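Local coordinates for protein chitin deacetylase (Bombyx mori, PDB 5ZNT) that removes N-acetyl groups from the N-acetyl-D-glucosamine units of chitin as a zinc-dependent carbohydrate esterase family 4 enzyme, yielding chitosan and acetate, at residues 43-48 with 75-80. Sequence-based numbering, arbitrary orientation.
With ZN (zinc ion), chain C.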
# COMPACT_ATOMS: atom_id res chain seq x y z
N THR A 43 -0.97 -4.83 3.20
CA THR A 43 0.06 -3.79 3.25
C THR A 43 0.55 -3.62 4.67
O THR A 43 -0.13 -3.98 5.63
CB THR A 43 -0.44 -2.43 2.71
OG1 THR A 43 -1.32 -1.81 3.66
CG2 THR A 43 -1.19 -2.60 1.37
N PHE A 44 1.76 -3.05 4.79
CA PHE A 44 2.38 -2.70 6.06
C PHE A 44 2.96 -1.29 5.97
O PHE A 44 3.68 -0.98 5.02
CB PHE A 44 3.49 -3.70 6.43
CG PHE A 44 2.98 -5.09 6.58
CD1 PHE A 44 2.32 -5.47 7.74
CD2 PHE A 44 3.14 -6.01 5.55
CE1 PHE A 44 1.83 -6.77 7.87
CE2 PHE A 44 2.65 -7.31 5.69
CZ PHE A 44 2.01 -7.68 6.85
N ASP A 45 2.68 -0.48 6.97
CA ASP A 45 3.24 0.84 6.96
C ASP A 45 4.45 0.87 7.85
O ASP A 45 4.72 -0.05 8.65
CB ASP A 45 2.18 1.88 7.29
CG ASP A 45 1.13 2.02 6.21
OD1 ASP A 45 1.18 1.25 5.23
OD2 ASP A 45 0.24 2.89 6.36
N ASP A 46 5.15 1.98 7.67
CA ASP A 46 6.20 2.49 8.52
C ASP A 46 7.40 1.55 8.51
O ASP A 46 7.42 0.67 7.77
CB ASP A 46 5.84 2.62 10.03
CG ASP A 46 4.54 3.41 10.33
OD1 ASP A 46 4.04 4.06 9.44
OD2 ASP A 46 4.11 3.30 11.52
N ALA A 47 8.39 1.82 9.31
CA ALA A 47 9.73 1.29 9.17
C ALA A 47 9.85 -0.22 9.02
O ALA A 47 9.07 -0.93 9.51
CB ALA A 47 10.64 1.80 10.28
N ILE A 48 10.87 -0.66 8.32
CA ILE A 48 11.17 -2.05 8.24
C ILE A 48 12.50 -2.18 8.98
O ILE A 48 13.45 -1.63 8.58
CB ILE A 48 11.32 -2.57 6.81
CG1 ILE A 48 10.02 -2.47 6.07
CG2 ILE A 48 11.86 -3.97 6.84
CD1 ILE A 48 10.07 -3.02 4.71
N THR A 75 2.64 -5.32 0.04
CA THR A 75 3.16 -4.00 -0.30
C THR A 75 3.57 -3.29 0.99
O THR A 75 2.81 -3.29 1.95
CB THR A 75 2.09 -3.16 -1.03
OG1 THR A 75 1.61 -3.88 -2.18
CG2 THR A 75 2.65 -1.81 -1.48
N TYR A 76 4.76 -2.70 1.01
CA TYR A 76 5.31 -2.04 2.19
C TYR A 76 5.38 -0.55 1.92
O TYR A 76 6.08 -0.13 0.99
CB TYR A 76 6.70 -2.58 2.54
CG TYR A 76 6.65 -4.01 3.02
CD1 TYR A 76 6.54 -5.06 2.12
CD2 TYR A 76 6.69 -4.30 4.38
CE1 TYR A 76 6.48 -6.38 2.56
CE2 TYR A 76 6.65 -5.62 4.83
CZ TYR A 76 6.56 -6.65 3.91
OH TYR A 76 6.51 -7.94 4.35
N PHE A 77 4.62 0.24 2.67
CA PHE A 77 4.72 1.69 2.60
C PHE A 77 5.74 2.12 3.64
O PHE A 77 5.45 2.17 4.84
CB PHE A 77 3.35 2.34 2.82
CG PHE A 77 2.40 2.12 1.67
CD1 PHE A 77 2.47 2.91 0.53
CD2 PHE A 77 1.47 1.10 1.72
CE1 PHE A 77 1.61 2.68 -0.54
CE2 PHE A 77 0.61 0.88 0.66
CZ PHE A 77 0.68 1.66 -0.46
N VAL A 78 6.94 2.44 3.18
CA VAL A 78 8.12 2.52 4.05
C VAL A 78 8.38 3.96 4.39
O VAL A 78 8.44 4.81 3.50
CB VAL A 78 9.35 1.88 3.36
CG1 VAL A 78 10.59 2.00 4.28
CG2 VAL A 78 9.05 0.39 3.05
N SER A 79 8.53 4.25 5.69
CA SER A 79 9.00 5.54 6.16
C SER A 79 10.48 5.43 6.54
O SER A 79 10.96 4.35 6.87
CB SER A 79 8.17 6.02 7.37
OG SER A 79 8.23 5.06 8.44
N HIS A 80 11.19 6.57 6.52
CA HIS A 80 12.66 6.55 6.56
C HIS A 80 13.21 6.23 7.95
O HIS A 80 14.09 5.38 8.08
CB HIS A 80 13.20 7.90 6.08
CG HIS A 80 14.69 8.06 6.20
ND1 HIS A 80 15.59 7.10 5.78
CD2 HIS A 80 15.43 9.09 6.68
CE1 HIS A 80 16.83 7.54 5.99
NE2 HIS A 80 16.76 8.74 6.54
ZN ZN C . 2.55 5.56 9.21
O HOH W 1 0.65 4.37 8.72
O HOH W 2 2.04 5.16 11.26
O HOH W 3 0.58 6.74 9.04
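Strands 43-45 and 75-78 run parallel, their directions nearly the same, with F44 hydrogen-bonded through its N to T75 O and through its O to F77 N, and with F77 O accepting a weak hydrogen bond from D46 N. They are neighbouring strands of the parallel sheet of the polysaccharide deacetylase domain, joined as a beta-alpha-beta unit through helix 53-59. The first strand ends at the zinc site.

F44 and Y76 share one face of the sheet. Their side chains lie side by side and point the same way. The rings are near parallel, at 30°, but slid apart so that they barely overlap; F44 CD2 meets Y76 CE2 at 3.6 Å. I48 folds back from the loop and crosses Y76 at about a right angle, its CD1 3.6 Å from Y76 CD2. The same methyl touches V78 CG2. An alanine in place of Y76 would probably leave F44 and the tip of I48 without their shared partner and open a gap under helix 85-93.

T43, D45 and F77 occupy the other face. T43 CG2 comes to the edge of the F77 ring, 4.0 Å from CE2. The D45 carboxylate stands nearly perpendicular to that ring, at 81°. With CG beside the backbone N (chi1 -68°), D45 brings OD1 within 3.4 Å of F77 CB. This oxygen is also salt-bridged to R146, which is hydrogen-bonded to T43 OG1 as well.

Beyond the strands, S79 OG sits 3.3 Å from D46 CA. D46, H101 and H105 hold the zinc, which also carries three waters. D45 OD2 accepts a hydrogen bond from one of them. D46 binds zinc through OD1 at 2.1 Å, while its OD2 accepts a hydrogen bond from another zinc-bound water at 2.8 Å.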